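DNA polymerase sliding clamp C (PDB 3AIZ) forms part of a ring that encircles DNA and serves as a moving platform, tethering DNA polymerase and other proteins to the duplex during replication. Local coordinates at residues D28-I36 and D48-Y59; R37-F46 and S117-N125. All blocks are in the same frame, centred on the assembly; numbering follows the deposited sequence.

Interaction 1: D28-I36 and D48-Y59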
loop_
_atom_site.group_PDB
_atom_site.type_symbol
_atom_site.label_atom_id
_atom_site.label_comp_id
_atom_site.label_asym_id
_atom_site.label_seq_id
_atom_site.Cartn_x
_atom_site.Cartn_y
_atom_site.Cartn_z
ATOM N N ASP C 28 -31.977 -32.996 -4.793
ATOM C CA ASP C 28 -32.735 -34.234 -4.667
ATOM C C ASP C 28 -33.071 -34.522 -3.208
ATOM O O ASP C 28 -32.279 -35.127 -2.487
ATOM C CB ASP C 28 -31.947 -35.399 -5.270
ATOM C CG ASP C 28 -32.691 -36.717 -5.184
ATOM O OD1 ASP C 28 -33.874 -36.712 -4.786
ATOM O OD2 ASP C 28 -32.088 -37.759 -5.518
ATOM N N PHE C 29 -34.251 -34.085 -2.780
ATOM C CA PHE C 29 -34.692 -34.291 -1.405
ATOM C C PHE C 29 -35.264 -35.690 -1.200
ATOM O O PHE C 29 -36.265 -36.058 -1.812
ATOM C CB PHE C 29 -35.726 -33.234 -1.010
ATOM C CG PHE C 29 -35.195 -31.831 -1.030
ATOM C CD1 PHE C 29 -35.260 -31.069 -2.184
ATOM C CD2 PHE C 29 -34.627 -31.275 0.104
ATOM C CE1 PHE C 29 -34.771 -29.778 -2.207
ATOM C CE2 PHE C 29 -34.135 -29.985 0.089
ATOM C CZ PHE C 29 -34.207 -29.235 -1.069
ATOM N N THR C 30 -34.618 -36.467 -0.336
ATOM C CA THR C 30 -35.074 -37.817 -0.032
ATOM C C THR C 30 -35.354 -37.966 1.458
ATOM O O THR C 30 -35.077 -37.061 2.245
ATOM C CB THR C 30 -34.038 -38.874 -0.456
ATOM O OG1 THR C 30 -32.849 -38.727 0.331
ATOM C CG2 THR C 30 -33.691 -38.721 -1.929
ATOM N N SER C 31 -35.905 -39.114 1.841
ATOM C CA SER C 31 -36.214 -39.382 3.240
ATOM C C SER C 31 -34.964 -39.295 4.112
ATOM O O SER C 31 -35.024 -38.835 5.252
ATOM C CB SER C 31 -36.868 -40.758 3.389
ATOM O OG SER C 31 -36.017 -41.783 2.903
ATOM N N ASP C 32 -33.835 -39.736 3.567
ATOM C CA ASP C 32 -32.575 -39.736 4.305
ATOM C C ASP C 32 -31.987 -38.332 4.437
ATOM O O ASP C 32 -31.418 -37.983 5.471
ATOM C CB ASP C 32 -31.562 -40.672 3.640
ATOM C CG ASP C 32 -31.990 -42.127 3.692
ATOM O OD1 ASP C 32 -32.954 -42.440 4.423
ATOM O OD2 ASP C 32 -31.360 -42.959 3.004
ATOM N N GLY C 33 -32.125 -37.533 3.384
ATOM C CA GLY C 33 -31.611 -36.176 3.392
ATOM C C GLY C 33 -31.465 -35.597 1.999
ATOM O O GLY C 33 -31.891 -36.203 1.016
ATOM N N LEU C 34 -30.856 -34.419 1.916
ATOM C CA LEU C 34 -30.659 -33.744 0.639
ATOM C C LEU C 34 -29.444 -34.284 -0.103
ATOM O O LEU C 34 -28.308 -34.109 0.336
ATOM C CB LEU C 34 -30.509 -32.236 0.850
ATOM C CG LEU C 34 -30.155 -31.412 -0.389
ATOM C CD1 LEU C 34 -31.164 -31.642 -1.503
ATOM C CD2 LEU C 34 -30.064 -29.933 -0.040
ATOM N N LYS C 35 -29.690 -34.943 -1.230
ATOM C CA LYS C 35 -28.611 -35.447 -2.069
ATOM C C LYS C 35 -28.399 -34.536 -3.269
ATOM O O LYS C 35 -29.344 -34.197 -3.980
ATOM C CB LYS C 35 -28.903 -36.875 -2.534
ATOM C CG LYS C 35 -28.971 -37.889 -1.403
ATOM C CD LYS C 35 -29.261 -39.286 -1.924
ATOM C CE LYS C 35 -29.346 -40.291 -0.787
ATOM N NZ LYS C 35 -29.560 -41.676 -1.288
ATOM N N ILE C 36 -27.154 -34.129 -3.480
ATOM C CA ILE C 36 -26.803 -33.291 -4.616
ATOM C C ILE C 36 -25.670 -33.950 -5.380
ATOM O O ILE C 36 -24.676 -34.369 -4.791
ATOM C CB ILE C 36 -26.366 -31.884 -4.175
ATOM C CG1 ILE C 36 -27.458 -31.224 -3.333
ATOM C CG2 ILE C 36 -26.029 -31.029 -5.386
ATOM C CD1 ILE C 36 -27.041 -29.906 -2.732
ATOM N N ASP C 48 -20.330 -35.544 -5.398
ATOM C CA ASP C 48 -21.359 -36.295 -4.693
ATOM C C ASP C 48 -21.553 -35.746 -3.284
ATOM O O ASP C 48 -20.720 -35.960 -2.402
ATOM C CB ASP C 48 -20.991 -37.776 -4.637
ATOM C CG ASP C 48 -22.084 -38.622 -4.024
ATOM O OD1 ASP C 48 -23.272 -38.335 -4.281
ATOM O OD2 ASP C 48 -21.755 -39.575 -3.287
ATOM N N ILE C 49 -22.658 -35.039 -3.076
ATOM C CA ILE C 49 -22.934 -34.406 -1.792
ATOM C C ILE C 49 -24.122 -35.041 -1.080
ATOM O O ILE C 49 -25.133 -35.368 -1.703
ATOM C CB ILE C 49 -23.201 -32.899 -1.958
ATOM C CG1 ILE C 49 -22.001 -32.214 -2.616
ATOM C CG2 ILE C 49 -23.510 -32.261 -0.612
ATOM C CD1 ILE C 49 -22.216 -30.743 -2.907
ATOM N N LEU C 50 -23.989 -35.219 0.230
ATOM C CA LEU C 50 -25.082 -35.718 1.052
ATOM C C LEU C 50 -25.260 -34.851 2.289
ATOM O O LEU C 50 -24.369 -34.766 3.135
ATOM C CB LEU C 50 -24.836 -37.168 1.469
ATOM C CG LEU C 50 -25.844 -37.732 2.475
ATOM C CD1 LEU C 50 -27.259 -37.679 1.914
ATOM C CD2 LEU C 50 -25.476 -39.153 2.872
ATOM N N ILE C 51 -26.413 -34.202 2.383
ATOM C CA ILE C 51 -26.739 -33.374 3.535
ATOM C C ILE C 51 -27.903 -34.003 4.290
ATOM O O ILE C 51 -29.064 -33.749 3.974
ATOM C CB ILE C 51 -27.106 -31.944 3.109
ATOM C CG1 ILE C 51 -26.020 -31.368 2.197
ATOM C CG2 ILE C 51 -27.310 -31.063 4.327
ATOM C CD1 ILE C 51 -26.321 -29.978 1.689
ATOM N N PRO C 52 -27.587 -34.838 5.290
ATOM C CA PRO C 52 -28.570 -35.608 6.061
ATOM C C PRO C 52 -29.636 -34.725 6.699
ATOM O O PRO C 52 -29.418 -33.528 6.892
ATOM C CB PRO C 52 -27.719 -36.271 7.147
ATOM C CG PRO C 52 -26.350 -36.334 6.568
ATOM C CD PRO C 52 -26.210 -35.093 5.744
ATOM N N ALA C 53 -30.778 -35.321 7.023
ATOM C CA ALA C 53 -31.879 -34.595 7.642
ATOM C C ALA C 53 -31.439 -33.899 8.927
ATOM O O ALA C 53 -31.874 -32.787 9.221
ATOM C CB ALA C 53 -33.040 -35.536 7.917
ATOM N N GLY C 54 -30.571 -34.561 9.685
ATOM C CA GLY C 54 -30.103 -34.036 10.955
ATOM C C GLY C 54 -29.349 -32.726 10.828
ATOM O O GLY C 54 -29.269 -31.954 11.783
ATOM N N TYR C 55 -28.789 -32.479 9.648
ATOM C CA TYR C 55 -28.063 -31.241 9.387
ATOM C C TYR C 55 -28.990 -30.042 9.538
ATOM O O TYR C 55 -28.572 -28.967 9.967
ATOM C CB TYR C 55 -27.461 -31.266 7.980
ATOM C CG TYR C 55 -26.749 -29.991 7.581
ATOM C CD1 TYR C 55 -25.383 -29.844 7.783
ATOM C CD2 TYR C 55 -27.441 -28.940 6.993
ATOM C CE1 TYR C 55 -24.727 -28.686 7.417
ATOM C CE2 TYR C 55 -26.793 -27.777 6.623
ATOM C CZ TYR C 55 -25.436 -27.655 6.838
ATOM O OH TYR C 55 -24.787 -26.500 6.471
ATOM N N PHE C 56 -30.255 -30.239 9.180
ATOM C CA PHE C 56 -31.248 -29.178 9.245
ATOM C C PHE C 56 -31.937 -29.161 10.601
ATOM O O PHE C 56 -32.013 -30.184 11.283
ATOM C CB PHE C 56 -32.297 -29.368 8.147
ATOM C CG PHE C 56 -31.714 -29.566 6.778
ATOM C CD1 PHE C 56 -31.269 -28.485 6.037
ATOM C CD2 PHE C 56 -31.618 -30.832 6.230
ATOM C CE1 PHE C 56 -30.739 -28.664 4.774
ATOM C CE2 PHE C 56 -31.088 -31.018 4.969
ATOM C CZ PHE C 56 -30.647 -29.932 4.240
ATOM N N GLU C 57 -32.439 -27.993 10.991
ATOM C CA GLU C 57 -33.233 -27.877 12.206
ATOM C C GLU C 57 -34.609 -28.486 11.968
ATOM O O GLU C 57 -35.183 -29.122 12.853
ATOM C CB GLU C 57 -33.371 -26.414 12.628
ATOM C CG GLU C 57 -34.185 -26.214 13.894
ATOM C CD GLU C 57 -34.463 -24.752 14.184
ATOM O OE1 GLU C 57 -34.047 -23.895 13.376
ATOM O OE2 GLU C 57 -35.100 -24.460 15.219
ATOM N N GLU C 58 -35.132 -28.286 10.761
ATOM C CA GLU C 58 -36.410 -28.863 10.367
ATOM C C GLU C 58 -36.282 -29.522 9.000
ATOM O O GLU C 58 -35.775 -28.917 8.056
ATOM C CB GLU C 58 -37.503 -27.793 10.330
ATOM C CG GLU C 58 -37.801 -27.155 11.678
ATOM C CD GLU C 58 -38.881 -26.090 11.595
ATOM O OE1 GLU C 58 -39.437 -25.887 10.495
ATOM O OE2 GLU C 58 -39.172 -25.455 12.632
ATOM N N TYR C 59 -36.743 -30.765 8.899
ATOM C CA TYR C 59 -36.680 -31.504 7.646
ATOM C C TYR C 59 -37.972 -32.280 7.422
ATOM O O TYR C 59 -38.232 -33.276 8.096
ATOM C CB TYR C 59 -35.483 -32.458 7.647
ATOM C CG TYR C 59 -35.142 -33.017 6.284
ATOM C CD1 TYR C 59 -34.276 -32.340 5.434
ATOM C CD2 TYR C 59 -35.685 -34.217 5.846
ATOM C CE1 TYR C 59 -33.960 -32.844 4.188
ATOM C CE2 TYR C 59 -35.374 -34.728 4.600
ATOM C CZ TYR C 59 -34.512 -34.037 3.776
ATOM O OH TYR C 59 -34.199 -34.540 2.534
#

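Interaction 2: R37-F46 and S117-N125. With SO4 (sulfate ion), chain H.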
loop_
_atom_site.group_PDB
_atom_site.type_symbol
_atom_site.label_atom_id
_atom_site.label_comp_id
_atom_site.label_asym_id
_atom_site.label_seq_id
_atom_site.Cartn_x
_atom_site.Cartn_y
_atom_site.Cartn_z
ATOM N N ARG C 37 -25.824 -34.042 -6.694
ATOM C CA ARG C 37 -24.861 -34.754 -7.517
ATOM C C ARG C 37 -24.716 -34.090 -8.876
ATOM O O ARG C 37 -25.704 -33.869 -9.575
ATOM C CB ARG C 37 -25.296 -36.211 -7.679
ATOM C CG ARG C 37 -24.424 -37.030 -8.602
ATOM C CD ARG C 37 -24.821 -38.494 -8.552
ATOM N NE ARG C 37 -24.683 -39.047 -7.207
ATOM C CZ ARG C 37 -24.879 -40.326 -6.904
ATOM N NH1 ARG C 37 -25.221 -41.187 -7.853
ATOM N NH2 ARG C 37 -24.731 -40.745 -5.654
ATOM N N GLY C 38 -23.480 -33.768 -9.244
ATOM C CA GLY C 38 -23.210 -33.126 -10.517
ATOM C C GLY C 38 -21.873 -33.527 -11.102
ATOM O O GLY C 38 -21.084 -34.219 -10.459
ATOM N N ILE C 39 -21.617 -33.089 -12.330
ATOM C CA ILE C 39 -20.356 -33.379 -12.999
ATOM C C ILE C 39 -20.008 -32.268 -13.985
ATOM O O ILE C 39 -20.808 -31.918 -14.851
ATOM C CB ILE C 39 -20.404 -34.742 -13.723
ATOM C CG1 ILE C 39 -19.061 -35.049 -14.387
ATOM C CG2 ILE C 39 -21.531 -34.770 -14.746
ATOM C CD1 ILE C 39 -19.038 -36.376 -15.114
ATOM N N ASP C 40 -18.813 -31.705 -13.840
ATOM C CA ASP C 40 -18.387 -30.587 -14.678
ATOM C C ASP C 40 -18.351 -30.963 -16.159
ATOM O O ASP C 40 -18.256 -32.141 -16.503
ATOM C CB ASP C 40 -17.028 -30.048 -14.215
ATOM C CG ASP C 40 -15.943 -31.107 -14.216
ATOM O OD1 ASP C 40 -16.222 -32.255 -14.621
ATOM O OD2 ASP C 40 -14.806 -30.789 -13.809
ATOM N N PRO C 41 -18.437 -29.955 -17.041
ATOM C CA PRO C 41 -18.474 -30.170 -18.493
ATOM C C PRO C 41 -17.305 -31.007 -19.007
ATOM O O PRO C 41 -17.492 -31.804 -19.925
ATOM C CB PRO C 41 -18.396 -28.748 -19.054
ATOM C CG PRO C 41 -18.987 -27.896 -17.987
ATOM C CD PRO C 41 -18.571 -28.529 -16.692
ATOM N N SER C 42 -16.122 -30.828 -18.427
ATOM C CA SER C 42 -14.945 -31.581 -18.856
ATOM C C SER C 42 -14.997 -33.018 -18.347
ATOM O O SER C 42 -14.179 -33.853 -18.731
ATOM C CB SER C 42 -13.663 -30.906 -18.367
ATOM O OG SER C 42 -13.519 -31.043 -16.965
ATOM N N ARG C 43 -15.962 -33.292 -17.477
ATOM C CA ARG C 43 -16.137 -34.622 -16.899
ATOM C C ARG C 43 -14.933 -35.040 -16.064
ATOM O O ARG C 43 -14.796 -36.206 -15.693
ATOM C CB ARG C 43 -16.426 -35.654 -17.991
ATOM C CG ARG C 43 -17.618 -35.293 -18.863
ATOM C CD ARG C 43 -18.048 -36.458 -19.731
ATOM N NE ARG C 43 -18.408 -37.625 -18.931
ATOM C CZ ARG C 43 -19.570 -37.770 -18.303
ATOM N NH1 ARG C 43 -20.489 -36.816 -18.375
ATOM N NH2 ARG C 43 -19.811 -38.867 -17.599
ATOM N N VAL C 44 -14.067 -34.077 -15.764
ATOM C CA VAL C 44 -12.903 -34.326 -14.924
ATOM C C VAL C 44 -13.314 -34.459 -13.463
ATOM O O VAL C 44 -12.766 -35.278 -12.725
ATOM C CB VAL C 44 -11.857 -33.198 -15.060
ATOM C CG1 VAL C 44 -10.793 -33.321 -13.981
ATOM C CG2 VAL C 44 -11.224 -33.221 -16.443
ATOM N N THR C 45 -14.286 -33.653 -13.049
ATOM C CA THR C 45 -14.723 -33.640 -11.659
ATOM C C THR C 45 -16.140 -34.173 -11.487
ATOM O O THR C 45 -17.074 -33.709 -12.139
ATOM C CB THR C 45 -14.657 -32.224 -11.059
ATOM O OG1 THR C 45 -13.326 -31.709 -11.185
ATOM C CG2 THR C 45 -15.049 -32.250 -9.591
ATOM N N PHE C 46 -16.291 -35.155 -10.606
ATOM C CA PHE C 46 -17.605 -35.661 -10.240
ATOM C C PHE C 46 -17.887 -35.315 -8.788
ATOM O O PHE C 46 -17.062 -35.569 -7.911
ATOM C CB PHE C 46 -17.691 -37.174 -10.446
ATOM C CG PHE C 46 -18.910 -37.797 -9.830
ATOM C CD1 PHE C 46 -18.824 -38.471 -8.623
ATOM C CD2 PHE C 46 -20.144 -37.700 -10.450
ATOM C CE1 PHE C 46 -19.943 -39.043 -8.052
ATOM C CE2 PHE C 46 -21.265 -38.268 -9.883
ATOM C CZ PHE C 46 -21.165 -38.941 -8.683
ATOM N N SER C 117 -30.759 -33.215 -15.530
ATOM C CA SER C 117 -30.141 -34.453 -15.982
ATOM C C SER C 117 -29.893 -35.401 -14.816
ATOM O O SER C 117 -29.762 -34.972 -13.670
ATOM C CB SER C 117 -28.820 -34.160 -16.692
ATOM O OG SER C 117 -29.020 -33.330 -17.823
ATOM N N GLU C 118 -29.837 -36.692 -15.116
ATOM C CA GLU C 118 -29.457 -37.690 -14.128
ATOM C C GLU C 118 -27.967 -37.971 -14.261
ATOM O O GLU C 118 -27.474 -38.242 -15.357
ATOM C CB GLU C 118 -30.255 -38.980 -14.325
ATOM C CG GLU C 118 -31.753 -38.827 -14.112
ATOM C CD GLU C 118 -32.509 -40.121 -14.347
ATOM O OE1 GLU C 118 -31.872 -41.116 -14.759
ATOM O OE2 GLU C 118 -33.739 -40.144 -14.121
ATOM N N ILE C 119 -27.248 -37.895 -13.146
ATOM C CA ILE C 119 -25.808 -38.110 -13.166
ATOM C C ILE C 119 -25.452 -39.519 -12.701
ATOM O O ILE C 119 -25.709 -39.894 -11.557
ATOM C CB ILE C 119 -25.056 -37.070 -12.306
ATOM C CG1 ILE C 119 -25.296 -35.653 -12.834
ATOM C CG2 ILE C 119 -23.567 -37.368 -12.294
ATOM C CD1 ILE C 119 -26.635 -35.062 -12.443
ATOM N N GLU C 120 -24.861 -40.295 -13.604
ATOM C CA GLU C 120 -24.456 -41.662 -13.302
ATOM C C GLU C 120 -23.111 -41.690 -12.582
ATOM O O GLU C 120 -22.194 -40.950 -12.939
ATOM C CB GLU C 120 -24.375 -42.483 -14.592
ATOM C CG GLU C 120 -23.844 -43.895 -14.407
ATOM C CD GLU C 120 -23.786 -44.668 -15.711
ATOM O OE1 GLU C 120 -24.454 -44.248 -16.681
ATOM O OE2 GLU C 120 -23.077 -45.695 -15.764
ATOM N N THR C 121 -23.002 -42.543 -11.568
ATOM C CA THR C 121 -21.758 -42.693 -10.818
ATOM C C THR C 121 -20.631 -43.204 -11.712
ATOM O O THR C 121 -20.752 -44.264 -12.325
ATOM C CB THR C 121 -21.928 -43.642 -9.619
ATOM O OG1 THR C 121 -22.799 -43.039 -8.652
ATOM C CG2 THR C 121 -20.581 -43.929 -8.972
ATOM N N PRO C 122 -19.529 -42.443 -11.786
ATOM C CA PRO C 122 -18.404 -42.723 -12.686
ATOM C C PRO C 122 -17.585 -43.942 -12.271
ATOM O O PRO C 122 -17.065 -44.649 -13.136
ATOM C CB PRO C 122 -17.536 -41.460 -12.570
ATOM C CG PRO C 122 -18.419 -40.424 -11.940
ATOM C CD PRO C 122 -19.335 -41.188 -11.045
ATOM N N ASN C 123 -17.470 -44.182 -10.968
ATOM C CA ASN C 123 -16.606 -45.245 -10.465
ATOM C C ASN C 123 -17.349 -46.332 -9.694
ATOM O O ASN C 123 -17.896 -46.081 -8.619
ATOM C CB ASN C 123 -15.489 -44.658 -9.598
ATOM C CG ASN C 123 -14.601 -43.698 -10.366
ATOM O OD1 ASN C 123 -13.838 -44.107 -11.242
ATOM N ND2 ASN C 123 -14.697 -42.413 -10.041
ATOM N N LEU C 124 -17.355 -47.537 -10.256
ATOM C CA LEU C 124 -17.978 -48.692 -9.618
ATOM C C LEU C 124 -17.360 -48.954 -8.249
ATOM O O LEU C 124 -18.051 -48.932 -7.230
ATOM C CB LEU C 124 -17.831 -49.931 -10.503
ATOM C CG LEU C 124 -18.513 -49.876 -11.872
ATOM C CD1 LEU C 124 -18.125 -51.079 -12.718
ATOM C CD2 LEU C 124 -20.024 -49.797 -11.714
ATOM N N ASN C 125 -16.055 -49.205 -8.235
ATOM C CA ASN C 125 -15.332 -49.424 -6.988
ATOM C C ASN C 125 -13.963 -48.759 -7.011
ATOM O O ASN C 125 -13.234 -48.852 -8.001
ATOM C CB ASN C 125 -15.185 -50.920 -6.705
ATOM C CG ASN C 125 -14.562 -51.196 -5.350
ATOM O OD1 ASN C 125 -14.519 -50.323 -4.484
ATOM N ND2 ASN C 125 -14.081 -52.419 -5.158
HETATM S S SO4 H . -14.593 -27.494 -16.779
HETATM O O1 SO4 H . -13.139 -27.542 -16.924
HETATM O O2 SO4 H . -15.197 -27.153 -18.064
HETATM O O3 SO4 H . -15.083 -28.799 -16.346
HETATM O O4 SO4 H . -14.954 -26.486 -15.785
#

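Interaction 1: D28-I36 and D48-Y59
Leu-34 and Ile-51 form a hydrogen-bonded pair of an antiparallel ladder. Leu-34 N donates to Ile-51 O at 2.8 Å, and Ile-51 N donates back to Leu-34 O. Ile-36 and Ile-49 are joined by two backbone bonds in the same way. Between Gly-33 and Pro-52 the pair is of the non-hydrogen-bonded kind. Just beyond it, Ala-53 N donates a hydrogen bond to Asp-32 O at 3.1 Å, so the bonding runs on into the 3-10 segment 53-55.

One side chain adds a polar bond across the contact. Tyr-59 OH donates a hydrogen bond to Thr-30 O at 2.7 Å, in the carbonyl plane. CG of Tyr-59 is anti to the backbone N (chi1 -166°), which sends the ring back to the 30-33 turn. That turn is tied internally: Gly-33 O accepts from both Thr-30 N and Thr-30 OG1.

Strands 24-29, 33-39 and 45-52 follow one another as an antiparallel meander in the N-terminal domain of the PCNA fold.

The apolar contacts lie mainly on the face that helix 8-18 covers. Leu-34 and Ile-51 run side by side, with Leu-34 CB 4.1 Å from Ile-51 CB. Ile-36 CB and Ile-49 CB are 4.0 Å apart. The Phe-56 ring turns its edge to Leu-34, with Phe-56 CZ 4.1 Å from Leu-34 CB. On the other face, Lys-35 CG rests against Leu-50 CD1 at 3.7 Å.

Interaction 2: R37-F46 and S117-N125
Ile-119 packs against both Arg-37 and Phe-46, which lie next to each other, and has the largest area buried in this contact. Its CG2 branch meets the edge of the Phe-46 ring, in the ring plane, 3.5 Å from CE2. The same methyl also touches Ile-39 CG2. The other branch, CG1 and CD1, lies against the backbone of Arg-37 and Gly-38.

Phe-46 is also covered over one face. Pro-122 CD sits 3.4 Å from the ring centroid and only 3° off the ring normal, a CH-pi contact. The Phe-46 and Pro-122 side chains cross at about a right angle.

Residues 117-125 belong to the long connector between strands 106-111 and 130-135, which joins the N- and C-terminal domains in PCNA proteins. This part of it has no regular helix or strand. It passes over the face of the 33-39 and 45-52 hairpin that carries Arg-37, Ile-39 and Phe-46, near the loop end.

Arg-37 slides past Ile-119 in the opposite direction, with its CG 3.8 Å from Ile-119 CB. The chain is extended to CD and then bends (chi3 -60°). The guanidinium presents an edge to Ile-119 O. Its NH1 comes close to Thr-121 OG1, but the angle is poor for a bond. The charge is met instead by Asp-48, in a salt bridge through NH2.

The hairpin loop is held by Asp-40, whose OD1 accepts from Thr-45 N at 2.9 Å. Farther out, Ser-42 N and Ser-42 OG both bond O3 of a sulfate ion, at 3.1 and 2.8 Å. Tyr-201 also bonds this ion, which probably came from the crystallisation liquor.

How the interactions relate
The two interactions share the hairpin of strands 33-39 and 45-52, and their centres are about 20 Å apart. Their segments alternate along the chain: 28-36, 37-46, 48-59, then 117-125. Interaction 1 takes in the part of the hairpin away from its loop, and also reaches strands 24-29 and 58-60. Interaction 2 takes in the loop end and brings in the domain connector from far along the sequence. They meet at the salt bridge between Asp-48 of the first and Arg-37 of the second. One hairpin of the N-terminal domain is therefore both a member of the large sheet and a surface on which the connector lies.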